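Local atomic coordinates of putative N-acetylmuramoyl-L-alanine amidase (Neisseria meningitidis MC58, PDB entry 3CZX), a protein that binds zinc and probably hydrolyses the link between N-acetylmuramoyl residues and L-amino acid residues in cell-wall glycopeptides. Residues C7-H12 with A74-T79; H78-A83 with V143-F148; T88-L93 with T113-R118. All blocks are in the same frame, centred on the assembly; numbering follows the deposited sequence.

Contact 1 (C7-H12 with A74-T79); sequences CLTAGH and AIEFHT. With ZN (zinc ion), chain E.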
ATOM      1  N   CYS A   7      -7.713   2.710  17.492  1.00 14.60           N
ATOM      2  CA  CYS A   7      -7.605   3.952  16.727  1.00 13.73           C
ATOM      3  C   CYS A   7      -6.266   3.935  16.004  1.00 12.88           C
ATOM      4  O   CYS A   7      -5.233   3.708  16.625  1.00 11.21           O
ATOM      5  CB  CYS A   7      -7.701   5.184  17.644  1.00 14.26           C
ATOM      6  SG  CYS A   7      -7.297   6.766  16.877  1.00 19.53           S
ATOM      7  N   LEU A   8      -6.292   4.117  14.684  1.00 11.20           N
ATOM      8  CA  LEU A   8      -5.079   4.239  13.903  1.00 10.68           C
ATOM      9  C   LEU A   8      -5.107   5.518  13.079  1.00 11.06           C
ATOM     10  O   LEU A   8      -6.089   5.733  12.325  1.00 12.55           O
ATOM     11  CB  LEU A   8      -4.958   3.054  12.940  1.00 11.02           C
ATOM     12  CG  LEU A   8      -4.913   1.641  13.527  1.00  9.80           C
ATOM     13  CD1 LEU A   8      -4.812   0.626  12.414  1.00 12.57           C
ATOM     14  CD2 LEU A   8      -3.747   1.400  14.536  1.00  8.88           C
ATOM     15  N   THR A   9      -4.062   6.336  13.183  1.00 11.01           N
ATOM     16  CA  THR A   9      -3.958   7.517  12.325  1.00 10.33           C
ATOM     17  C   THR A   9      -2.609   7.610  11.687  1.00 10.86           C
ATOM     18  O   THR A   9      -1.719   6.838  12.009  1.00 10.27           O
ATOM     19  CB  THR A   9      -4.294   8.781  13.142  1.00 11.70           C
ATOM     20  OG1 THR A   9      -3.356   8.939  14.191  1.00 12.41           O
ATOM     21  CG2 THR A   9      -5.729   8.631  13.736  1.00 10.61           C
ATOM     22  N   ALA A  10      -2.475   8.530  10.721  1.00 12.09           N
ATOM     23  CA  ALA A  10      -1.221   8.748   9.994  1.00 12.81           C
ATOM     24  C   ALA A  10      -0.740  10.147  10.299  1.00 14.98           C
ATOM     25  O   ALA A  10      -1.524  11.099  10.312  1.00 16.54           O
ATOM     26  CB  ALA A  10      -1.407   8.570   8.439  1.00 12.24           C
ATOM     27  N   GLY A  11       0.557  10.292  10.504  1.00 16.10           N
ATOM     28  CA  GLY A  11       1.140  11.613  10.643  1.00 17.64           C
ATOM     29  C   GLY A  11       1.228  12.339   9.323  1.00 18.60           C
ATOM     30  O   GLY A  11       1.371  11.731   8.259  1.00 17.50           O
ATOM     31  N   HIS A  12       1.159  13.660   9.416  1.00 19.96           N
ATOM     32  CA  HIS A  12       1.464  14.555   8.298  1.00 21.57           C
ATOM     33  C   HIS A  12       0.438  14.512   7.162  1.00 22.37           C
ATOM     34  O   HIS A  12      -0.523  13.741   7.194  1.00 22.07           O
ATOM     35  CB  HIS A  12       2.879  14.285   7.790  1.00 21.34           C
ATOM     36  CG  HIS A  12       3.919  14.315   8.868  1.00 20.22           C
ATOM     37  ND1 HIS A  12       4.375  15.492   9.430  1.00 23.35           N
ATOM     38  CD2 HIS A  12       4.574  13.317   9.504  1.00 18.50           C
ATOM     39  CE1 HIS A  12       5.280  15.213  10.352  1.00 21.68           C
ATOM     40  NE2 HIS A  12       5.427  13.901  10.407  1.00 19.68           N
ATOM     41  N   ALA A  74      -4.488   3.569  20.737  1.00 15.30           N
ATOM     42  CA  ALA A  74      -4.462   4.570  19.677  1.00 13.84           C
ATOM     43  C   ALA A  74      -3.031   4.749  19.212  1.00 12.77           C
ATOM     44  O   ALA A  74      -2.156   5.048  20.020  1.00 13.46           O
ATOM     45  CB  ALA A  74      -5.011   5.913  20.147  1.00 14.11           C
ATOM     46  N   ILE A  75      -2.796   4.572  17.908  1.00 11.08           N
ATOM     47  CA  ILE A  75      -1.466   4.620  17.317  1.00 11.00           C
ATOM     48  C   ILE A  75      -1.437   5.557  16.115  1.00 10.38           C
ATOM     49  O   ILE A  75      -2.289   5.421  15.194  1.00 10.14           O
ATOM     50  CB  ILE A  75      -1.052   3.197  16.817  1.00 10.21           C
ATOM     51  CG1 ILE A  75      -1.095   2.188  17.968  1.00 11.60           C
ATOM     52  CG2 ILE A  75       0.342   3.246  16.211  1.00  9.66           C
ATOM     53  CD1 ILE A  75      -1.299   0.731  17.541  1.00 11.66           C
ATOM     54  N   GLU A  76      -0.523   6.515  16.121  1.00 10.25           N
ATOM     55  CA  GLU A  76      -0.258   7.342  14.953  1.00 10.99           C
ATOM     56  C   GLU A  76       1.096   7.002  14.349  1.00  9.77           C
ATOM     57  O   GLU A  76       2.143   7.078  15.014  1.00 10.46           O
ATOM     58  CB  GLU A  76      -0.315   8.842  15.283  1.00 10.58           C
ATOM     59  CG  GLU A  76      -0.210   9.654  14.026  1.00 15.14           C
ATOM     60  CD  GLU A  76      -0.609  11.054  14.202  1.00 15.12           C
ATOM     61  OE1 GLU A  76       0.301  11.871  14.476  1.00 16.51           O
ATOM     62  OE2 GLU A  76      -1.819  11.328  14.052  1.00 18.39           O
ATOM     63  N   PHE A  77       1.090   6.624  13.079  1.00  8.35           N
ATOM     64  CA  PHE A  77       2.282   6.166  12.412  1.00  9.71           C
ATOM     65  C   PHE A  77       3.082   7.353  11.862  1.00 10.51           C
ATOM     66  O   PHE A  77       2.533   8.254  11.224  1.00 11.05           O
ATOM     67  CB  PHE A  77       1.946   5.171  11.280  1.00  9.16           C
ATOM     68  CG  PHE A  77       1.290   3.904  11.761  1.00  8.67           C
ATOM     69  CD1 PHE A  77       2.032   2.820  12.192  1.00  8.62           C
ATOM     70  CD2 PHE A  77      -0.075   3.806  11.769  1.00  8.57           C
ATOM     71  CE1 PHE A  77       1.385   1.652  12.618  1.00  9.67           C
ATOM     72  CE2 PHE A  77      -0.743   2.640  12.222  1.00  8.81           C
ATOM     73  CZ  PHE A  77       0.001   1.591  12.647  1.00 10.15           C
ATOM     74  N   HIS A  78       4.358   7.319  12.166  1.00 10.51           N
ATOM     75  CA  HIS A  78       5.353   8.298  11.723  1.00 10.64           C
ATOM     76  C   HIS A  78       6.614   7.570  11.304  1.00 11.18           C
ATOM     77  O   HIS A  78       6.731   6.361  11.515  1.00 11.20           O
ATOM     78  CB  HIS A  78       5.741   9.205  12.881  1.00 11.61           C
ATOM     79  CG  HIS A  78       4.727  10.247  13.204  1.00 13.77           C
ATOM     80  ND1 HIS A  78       4.882  11.569  12.831  1.00 16.79           N
ATOM     81  CD2 HIS A  78       3.528  10.168  13.826  1.00 14.60           C
ATOM     82  CE1 HIS A  78       3.803  12.248  13.181  1.00 18.08           C
ATOM     83  NE2 HIS A  78       2.974  11.428  13.800  1.00 15.03           N
ATOM     84  N   THR A  79       7.544   8.302  10.668  1.00 10.44           N
ATOM     85  CA  THR A  79       8.911   7.832  10.503  1.00 11.99           C
ATOM     86  C   THR A  79       9.851   8.756  11.275  1.00 13.76           C
ATOM     87  O   THR A  79       9.611   9.994  11.334  1.00 15.81           O
ATOM     88  CB  THR A  79       9.383   7.784   9.026  1.00 12.15           C
ATOM     89  OG1 THR A  79       9.325   9.092   8.463  1.00 12.01           O
ATOM     90  CG2 THR A  79       8.496   6.928   8.209  1.00 12.25           C
TER
HETATM   91 ZN    ZN E 301       6.511  12.673  11.864  1.00 27.36          ZN
HETATM   92  O   HOH W   1       8.117  11.850  13.136  1.00 20.57           O
HETATM   93  O   HOH W   2       6.801  14.425  13.318  1.00 25.14           O
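With CG set opposite its backbone N (chi1 -173°), Glu76 runs out toward Thr9, whose OG1 sits between backbone N and carbonyl carbon (chi1 62°); Thr9 OG1 donates a 2.8 Å hydrogen bond to Glu76 OE2 on the anti side of the carboxylate. The other oxygen is met in the same way: His78 NE2 donates a nearly straight hydrogen bond (2.8 Å) to Glu76 OE1, which lies near the ring plane. A carboxylate suits this place, accepting from both; Arg133 adds a salt bridge to OE1. Held so, His78 turns ND1 to the zinc ion at 2.2 Å, and NE2 of His12 binds it from a ring whose plane stands at 73° to that of His78. A CB on Gly11 would collide with His78 CE1, so glycine lets CA lie over one face of the His78 ring, 4.0 Å from its centroid. Along the backbones, hydrogen bonds join the parallel strands as far as Gly11 N to Phe77 O (2.9 Å). Leu8 CD2 lies near Ile75 CD1 and Phe77 CE2 on the face covered by helix 26-45. Adjacent parallel strands deliver two histidines from their C-terminal ends, and Glu26 and waters complete the Amidase_3 zinc site.

Contact 2 (H78-A83 with V143-F148); sequences HTNAAA and VFEPFF. With ZN (zinc ion), chain E.
Val143 comes first, its CG1 resting 3.8 Å from His78 CD2, a branched apolar group beside the imidazole carbon. Phe144 contributes its carbonyl: His78 N donates to Phe144 O over 2.9 Å. At Glu145 the CG packs against His78 CB, and the extended chain brings Glu145 OE1 within 3.1 Å of Asn80 CA; the carboxylate lies 28° from the plane of the Asn80 amide. Pro146 sets CD against the carbonyl O of His78. Phe147 then offers its backbone O to Asn80 N at 2.9 Å, while its CZ meets Thr79 CG2. Phe148 finishes the segment with CG anti to the carbonyl carbon (chi1 -78°), which turns its ring face to Asn80: Asn80 CB sits 3.5 Å from the ring centroid, almost exactly above the centre, and the amide stacks on the ring with only 5° between planes. An amide suits Asn80's position because OD1 accepts from Ala81 N, ND2 donates to a water that in turn donates to Glu145 O, and the flat group can lie on the ring. Thr79 O thus accepts from a water bound to the zinc ion, while the next residue, Asn80, is fixed by Phe147 O and the Phe148 ring.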
ATOM      1  N   HIS A  78       4.358   7.319  12.166  1.00 10.51           N
ATOM      2  CA  HIS A  78       5.353   8.298  11.723  1.00 10.64           C
ATOM      3  C   HIS A  78       6.614   7.570  11.304  1.00 11.18           C
ATOM      4  O   HIS A  78       6.731   6.361  11.515  1.00 11.20           O
ATOM      5  CB  HIS A  78       5.741   9.205  12.881  1.00 11.61           C
ATOM      6  CG  HIS A  78       4.727  10.247  13.204  1.00 13.77           C
ATOM      7  ND1 HIS A  78       4.882  11.569  12.831  1.00 16.79           N
ATOM      8  CD2 HIS A  78       3.528  10.168  13.826  1.00 14.60           C
ATOM      9  CE1 HIS A  78       3.803  12.248  13.181  1.00 18.08           C
ATOM     10  NE2 HIS A  78       2.974  11.428  13.800  1.00 15.03           N
ATOM     11  N   THR A  79       7.544   8.302  10.668  1.00 10.44           N
ATOM     12  CA  THR A  79       8.911   7.832  10.503  1.00 11.99           C
ATOM     13  C   THR A  79       9.851   8.756  11.275  1.00 13.76           C
ATOM     14  O   THR A  79       9.611   9.994  11.334  1.00 15.81           O
ATOM     15  CB  THR A  79       9.383   7.784   9.026  1.00 12.15           C
ATOM     16  OG1 THR A  79       9.325   9.092   8.463  1.00 12.01           O
ATOM     17  CG2 THR A  79       8.496   6.928   8.209  1.00 12.25           C
ATOM     18  N   ASN A  80      10.896   8.166  11.847  1.00 14.04           N
ATOM     19  CA  ASN A  80      11.957   8.922  12.472  1.00 14.97           C
ATOM     20  C   ASN A  80      12.847   9.523  11.387  1.00 15.24           C
ATOM     21  O   ASN A  80      12.692   9.221  10.211  1.00 13.52           O
ATOM     22  CB  ASN A  80      12.734   8.064  13.468  1.00 13.90           C
ATOM     23  CG  ASN A  80      13.108   8.833  14.718  1.00 17.46           C
ATOM     24  OD1 ASN A  80      13.407  10.044  14.651  1.00 16.55           O
ATOM     25  ND2 ASN A  80      13.084   8.151  15.867  1.00 18.08           N
ATOM     26  N   ALA A  81      13.715  10.446  11.770  1.00 15.48           N
ATOM     27  CA  ALA A  81      14.630  11.077  10.841  1.00 16.11           C
ATOM     28  C   ALA A  81      15.791  11.676  11.640  1.00 17.59           C
ATOM     29  O   ALA A  81      15.578  12.196  12.729  1.00 18.01           O
ATOM     30  CB  ALA A  81      13.929  12.177  10.066  1.00 15.30           C
ATOM     31  N   ALA A  82      16.983  11.616  11.073  1.00 18.26           N
ATOM     32  CA  ALA A  82      18.177  12.261  11.625  1.00 18.58           C
ATOM     33  C   ALA A  82      19.051  12.760  10.484  1.00 20.23           C
ATOM     34  O   ALA A  82      19.028  12.220   9.359  1.00 19.95           O
ATOM     35  CB  ALA A  82      18.959  11.309  12.478  1.00 18.94           C
ATOM     36  N   ALA A  83      19.825  13.808  10.776  1.00 20.94           N
ATOM     37  CA  ALA A  83      20.861  14.240   9.840  1.00 21.78           C
ATOM     38  C   ALA A  83      21.898  13.118   9.671  1.00 21.80           C
ATOM     39  O   ALA A  83      22.471  12.939   8.592  1.00 22.94           O
ATOM     40  CB  ALA A  83      21.504  15.538  10.328  1.00 22.32           C
ATOM     41  N   VAL A 143       2.810   7.508  19.521  1.00 11.92           N
ATOM     42  CA  VAL A 143       3.476   7.968  18.299  1.00 11.72           C
ATOM     43  C   VAL A 143       4.492   6.905  17.959  1.00 11.25           C
ATOM     44  O   VAL A 143       5.529   6.789  18.617  1.00 11.47           O
ATOM     45  CB  VAL A 143       4.134   9.355  18.506  1.00 12.90           C
ATOM     46  CG1 VAL A 143       5.027   9.757  17.300  1.00 14.95           C
ATOM     47  CG2 VAL A 143       3.065  10.385  18.784  1.00 12.82           C
ATOM     48  N   PHE A 144       4.180   6.105  16.927  1.00 10.70           N
ATOM     49  CA  PHE A 144       5.017   4.954  16.560  1.00 10.59           C
ATOM     50  C   PHE A 144       5.915   5.297  15.391  1.00 10.88           C
ATOM     51  O   PHE A 144       5.413   5.671  14.328  1.00 10.76           O
ATOM     52  CB  PHE A 144       4.110   3.740  16.237  1.00  9.96           C
ATOM     53  CG  PHE A 144       4.829   2.425  16.073  1.00 11.16           C
ATOM     54  CD1 PHE A 144       5.985   2.137  16.754  1.00 10.30           C
ATOM     55  CD2 PHE A 144       4.294   1.441  15.250  1.00 11.80           C
ATOM     56  CE1 PHE A 144       6.615   0.894  16.615  1.00 11.13           C
ATOM     57  CE2 PHE A 144       4.915   0.235  15.122  1.00 12.98           C
ATOM     58  CZ  PHE A 144       6.068  -0.047  15.782  1.00 11.88           C
ATOM     59  N   GLU A 145       7.219   5.150  15.608  1.00 11.14           N
ATOM     60  CA  GLU A 145       8.246   5.408  14.608  1.00 12.14           C
ATOM     61  C   GLU A 145       9.060   4.152  14.392  1.00 10.26           C
ATOM     62  O   GLU A 145      10.133   3.965  14.948  1.00 10.17           O
ATOM     63  CB  GLU A 145       9.130   6.564  15.058  1.00 12.77           C
ATOM     64  CG  GLU A 145       8.353   7.835  15.275  1.00 16.17           C
ATOM     65  CD  GLU A 145       9.251   8.995  15.578  1.00 19.30           C
ATOM     66  OE1 GLU A 145       9.837   9.568  14.650  1.00 29.93           O
ATOM     67  OE2 GLU A 145       9.377   9.319  16.753  1.00 29.21           O
ATOM     68  N   PRO A 146       8.556   3.270  13.546  1.00  9.49           N
ATOM     69  CA  PRO A 146       9.270   2.003  13.351  1.00  9.81           C
ATOM     70  C   PRO A 146      10.667   2.104  12.728  1.00  9.40           C
ATOM     71  O   PRO A 146      11.464   1.201  12.956  1.00 10.34           O
ATOM     72  CB  PRO A 146       8.342   1.205  12.441  1.00 10.32           C
ATOM     73  CG  PRO A 146       7.124   1.915  12.328  1.00 11.66           C
ATOM     74  CD  PRO A 146       7.278   3.321  12.832  1.00 10.79           C
ATOM     75  N   PHE A 147      10.953   3.150  11.959  1.00  9.86           N
ATOM     76  CA  PHE A 147      12.274   3.271  11.334  1.00  9.87           C
ATOM     77  C   PHE A 147      12.563   4.725  10.959  1.00 10.29           C
ATOM     78  O   PHE A 147      11.666   5.541  10.960  1.00  9.40           O
ATOM     79  CB  PHE A 147      12.410   2.354  10.092  1.00 10.34           C
ATOM     80  CG  PHE A 147      11.537   2.766   8.942  1.00 10.11           C
ATOM     81  CD1 PHE A 147      12.011   3.552   7.921  1.00 13.33           C
ATOM     82  CD2 PHE A 147      10.209   2.404   8.915  1.00 11.06           C
ATOM     83  CE1 PHE A 147      11.172   3.955   6.879  1.00 13.37           C
ATOM     84  CE2 PHE A 147       9.377   2.769   7.872  1.00 13.64           C
ATOM     85  CZ  PHE A 147       9.860   3.575   6.873  1.00 13.72           C
ATOM     86  N   PHE A 148      13.829   4.960  10.636  1.00 10.75           N
ATOM     87  CA  PHE A 148      14.311   6.262  10.214  1.00 10.66           C
ATOM     88  C   PHE A 148      14.228   6.304   8.702  1.00 11.10           C
ATOM     89  O   PHE A 148      14.908   5.537   8.020  1.00 12.05           O
ATOM     90  CB  PHE A 148      15.770   6.440  10.636  1.00 11.63           C
ATOM     91  CG  PHE A 148      15.962   6.782  12.083  1.00 12.86           C
ATOM     92  CD1 PHE A 148      16.377   8.047  12.461  1.00 14.43           C
ATOM     93  CD2 PHE A 148      15.729   5.830  13.068  1.00 13.83           C
ATOM     94  CE1 PHE A 148      16.536   8.353  13.798  1.00 15.29           C
ATOM     95  CE2 PHE A 148      15.888   6.146  14.411  1.00 13.84           C
ATOM     96  CZ  PHE A 148      16.302   7.409  14.763  1.00 12.68           C
TER
HETATM   97 ZN    ZN E 301       6.511  12.673  11.864  1.00 27.36          ZN
HETATM   98  O   HOH W   1       8.117  11.850  13.136  1.00 20.57           O
HETATM   99  O   HOH W   3      12.520   5.323  15.284  1.00 14.97           O
HETATM  100  O   HOH W   2       6.801  14.425  13.318  1.00 25.14           O

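Contact 3 (T88-L93 with T113-R118); sequences TGIEAL and TGWKLR
Ile90 and Arg118 carry this contact, Ile90 by apolar packing and backbone bonds, Arg118 by its guanidinium and its backbone N. Ile90 CD1 reaches 3.7 Å from Trp115 CB, and its CG1 lies at the edge of the indole, the two side chains meeting at about a right angle. Its other branch, Ile90 CG2, faces Leu117 CD2 at 4.1 Å, which suits a beta-branched residue. Both backbone polar atoms of Ile90 are paired: Ile90 N donates to Lys116 O at 2.8 Å, and Ile90 O accepts from Arg118 N. Arg118 bends at chi3 (65°), laying CD against Gly89 C and carrying the guanidinium on between Thr88 O and Glu91. Arg118 NH1 gives a hydrogen bond to Thr88 O at 3.0 Å, reaching that oxygen from above the carbonyl plane, while Arg118 NE makes a salt bridge to Glu91 OE1 at 2.9 Å. Both acceptors lie at the guanidinium edge, close to its plane, but the carboxylate is turned 52° from it and receives NE from above its own plane. Glu91 OE1 has a second cationic partner in Lys124. Gly89 is required by its backbone angles and leaves room for Arg118 CG. Ile90 packs on Val109 and Ala110 of helix 99-113 and on Phe144 of strand 142-145, Trp115 reaches Leu157 of helix 152-177, and strand 91-94 lies between strands 142-145 and 123-125 in the sheet.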
ATOM      1  N   THR A  88      19.459   4.536  13.366  1.00 13.83           N
ATOM      2  CA  THR A  88      18.593   3.404  13.079  1.00 14.06           C
ATOM      3  C   THR A  88      17.826   2.973  14.323  1.00 13.07           C
ATOM      4  O   THR A  88      18.280   3.195  15.443  1.00 13.94           O
ATOM      5  CB  THR A  88      19.401   2.207  12.545  1.00 13.33           C
ATOM      6  OG1 THR A  88      18.523   1.143  12.116  1.00 13.66           O
ATOM      7  CG2 THR A  88      20.403   1.670  13.578  1.00 13.70           C
ATOM      8  N   GLY A  89      16.662   2.363  14.111  1.00 13.12           N
ATOM      9  CA  GLY A  89      15.978   1.614  15.170  1.00 12.05           C
ATOM     10  C   GLY A  89      14.532   2.046  15.308  1.00 11.93           C
ATOM     11  O   GLY A  89      14.091   3.008  14.688  1.00 11.41           O
ATOM     12  N   ILE A  90      13.851   1.354  16.220  1.00 11.18           N
ATOM     13  CA  ILE A  90      12.425   1.408  16.432  1.00 11.60           C
ATOM     14  C   ILE A  90      12.114   2.070  17.742  1.00 11.65           C
ATOM     15  O   ILE A  90      12.673   1.705  18.767  1.00 11.50           O
ATOM     16  CB  ILE A  90      11.883  -0.041  16.571  1.00 11.34           C
ATOM     17  CG1 ILE A  90      12.084  -0.841  15.277  1.00 11.27           C
ATOM     18  CG2 ILE A  90      10.400  -0.035  17.013  1.00 10.92           C
ATOM     19  CD1 ILE A  90      12.076  -2.358  15.513  1.00 11.84           C
ATOM     20  N   GLU A  91      11.166   2.992  17.720  1.00 12.53           N
ATOM     21  CA  GLU A  91      10.664   3.516  18.964  1.00 13.96           C
ATOM     22  C   GLU A  91       9.230   3.982  18.869  1.00 13.12           C
ATOM     23  O   GLU A  91       8.703   4.285  17.793  1.00 12.13           O
ATOM     24  CB  GLU A  91      11.575   4.598  19.503  1.00 14.33           C
ATOM     25  CG  GLU A  91      11.677   5.854  18.696  1.00 17.54           C
ATOM     26  CD  GLU A  91      12.706   6.852  19.274  1.00 18.10           C
ATOM     27  OE1 GLU A  91      13.795   6.452  19.726  1.00 19.74           O
ATOM     28  OE2 GLU A  91      12.384   8.039  19.298  1.00 23.13           O
ATOM     29  N   ALA A  92       8.611   4.036  20.040  1.00 12.59           N
ATOM     30  CA  ALA A  92       7.216   4.453  20.184  1.00 12.55           C
ATOM     31  C   ALA A  92       7.157   5.307  21.430  1.00 13.67           C
ATOM     32  O   ALA A  92       7.648   4.878  22.491  1.00 14.76           O
ATOM     33  CB  ALA A  92       6.325   3.245  20.331  1.00 12.93           C
ATOM     34  N   LEU A  93       6.595   6.505  21.278  1.00 14.00           N
ATOM     35  CA  LEU A  93       6.540   7.517  22.315  1.00 13.72           C
ATOM     36  C   LEU A  93       5.150   7.519  22.887  1.00 12.84           C
ATOM     37  O   LEU A  93       4.200   7.662  22.145  1.00 11.78           O
ATOM     38  CB  LEU A  93       6.811   8.895  21.701  1.00 14.51           C
ATOM     39  CG  LEU A  93       6.790  10.101  22.601  1.00 16.47           C
ATOM     40  CD1 LEU A  93       8.075  10.056  23.459  1.00 17.66           C
ATOM     41  CD2 LEU A  93       6.666  11.461  21.772  1.00 17.15           C
ATOM     42  N   THR A 113      12.312  -7.605  11.013  1.00  9.70           N
ATOM     43  CA  THR A 113      13.317  -6.739  10.357  1.00  9.96           C
ATOM     44  C   THR A 113      14.750  -6.841  10.847  1.00  9.64           C
ATOM     45  O   THR A 113      15.646  -6.436  10.137  1.00 11.46           O
ATOM     46  CB  THR A 113      12.929  -5.268  10.483  1.00 10.16           C
ATOM     47  OG1 THR A 113      12.851  -4.941  11.879  1.00  9.79           O
ATOM     48  CG2 THR A 113      11.577  -5.003   9.823  1.00 11.05           C
ATOM     49  N   GLY A 114      14.952  -7.314  12.063  1.00 10.13           N
ATOM     50  CA  GLY A 114      16.274  -7.248  12.685  1.00 10.05           C
ATOM     51  C   GLY A 114      16.674  -5.828  13.077  1.00 10.96           C
ATOM     52  O   GLY A 114      17.822  -5.572  13.398  1.00 12.09           O
ATOM     53  N   TRP A 115      15.715  -4.881  13.069  1.00 10.00           N
ATOM     54  CA  TRP A 115      15.987  -3.515  13.506  1.00 10.54           C
ATOM     55  C   TRP A 115      16.111  -3.485  15.036  1.00 12.42           C
ATOM     56  O   TRP A 115      15.447  -4.252  15.748  1.00 13.56           O
ATOM     57  CB  TRP A 115      14.836  -2.590  13.098  1.00 10.87           C
ATOM     58  CG  TRP A 115      14.722  -2.361  11.611  1.00  9.66           C
ATOM     59  CD1 TRP A 115      15.696  -2.534  10.661  1.00 10.29           C
ATOM     60  CD2 TRP A 115      13.555  -1.916  10.908  1.00  7.93           C
ATOM     61  NE1 TRP A 115      15.191  -2.238   9.399  1.00 10.00           N
ATOM     62  CE2 TRP A 115      13.889  -1.833   9.525  1.00 10.00           C
ATOM     63  CE3 TRP A 115      12.267  -1.603  11.297  1.00  9.75           C
ATOM     64  CZ2 TRP A 115      12.966  -1.447   8.546  1.00  8.47           C
ATOM     65  CZ3 TRP A 115      11.345  -1.193  10.307  1.00 10.15           C
ATOM     66  CH2 TRP A 115      11.718  -1.116   8.948  1.00  8.86           C
ATOM     67  N   LYS A 116      16.933  -2.555  15.500  1.00 13.64           N
ATOM     68  CA  LYS A 116      17.194  -2.397  16.926  1.00 14.67           C
ATOM     69  C   LYS A 116      15.997  -1.741  17.626  1.00 11.91           C
ATOM     70  O   LYS A 116      15.468  -0.785  17.116  1.00 12.64           O
ATOM     71  CB  LYS A 116      18.432  -1.507  17.087  1.00 15.77           C
ATOM     72  CG  LYS A 116      18.940  -1.409  18.533  1.00 17.87           C
ATOM     73  CD  LYS A 116      19.832  -0.202  18.748  1.00 20.92           C
ATOM     74  CE  LYS A 116      20.175  -0.049  20.251  1.00 25.23           C
ATOM     75  NZ  LYS A 116      21.135  -1.092  20.733  1.00 29.82           N
ATOM     76  N   LEU A 117      15.610  -2.268  18.783  1.00 12.36           N
ATOM     77  CA  LEU A 117      14.635  -1.612  19.672  1.00 12.13           C
ATOM     78  C   LEU A 117      15.370  -0.533  20.495  1.00 12.39           C
ATOM     79  O   LEU A 117      16.287  -0.855  21.279  1.00 13.14           O
ATOM     80  CB  LEU A 117      14.003  -2.622  20.629  1.00 12.34           C
ATOM     81  CG  LEU A 117      13.003  -3.619  20.072  1.00 14.20           C
ATOM     82  CD1 LEU A 117      12.729  -4.723  21.083  1.00 13.71           C
ATOM     83  CD2 LEU A 117      11.765  -2.817  19.671  1.00 13.95           C
ATOM     84  N   ARG A 118      14.976   0.721  20.298  1.00 11.44           N
ATOM     85  CA  ARG A 118      15.491   1.858  21.040  1.00 12.43           C
ATOM     86  C   ARG A 118      14.672   1.995  22.334  1.00 12.06           C
ATOM     87  O   ARG A 118      13.627   1.417  22.473  1.00 11.35           O
ATOM     88  CB  ARG A 118      15.411   3.119  20.207  1.00 12.68           C
ATOM     89  CG  ARG A 118      16.198   3.016  18.884  1.00 13.67           C
ATOM     90  CD  ARG A 118      15.770   4.065  17.892  1.00 15.62           C
ATOM     91  NE  ARG A 118      16.077   5.417  18.327  1.00 17.01           N
ATOM     92  CZ  ARG A 118      17.204   6.082  18.033  1.00 17.54           C
ATOM     93  NH1 ARG A 118      18.149   5.541  17.306  1.00 18.56           N
ATOM     94  NH2 ARG A 118      17.371   7.321  18.493  1.00 19.20           N
TER
HETATM   95  O   HOH W   4      18.470  -1.278  13.579  1.00 18.30           O
HETATM   96  O   HOH W   5      14.581   9.389  18.516  1.00 38.71           O

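In the fold
From the N terminus, strand 6-10 leads through helices 26-45 and 61-69 to strand 73-77, where contact 1 closes the first long loop. Contact 2 opens as contact 1 ends, sharing His78 and Thr79, and spans the chain until residues 143-148 return beside them. Within that second loop lies contact 3, a smaller closure of 88-93 with 113-118 around helix 99-113. Contacts 1 and 2 join through neighbouring strands 73-77 and 142-145, and through the zinc ion; contacts 2 and 3 join through strands 142-145 and 91-94. Contacts 1 and 3 do not touch; strand 142-145, between strands 73-77 and 91-94 in the mixed sheet, lies between them.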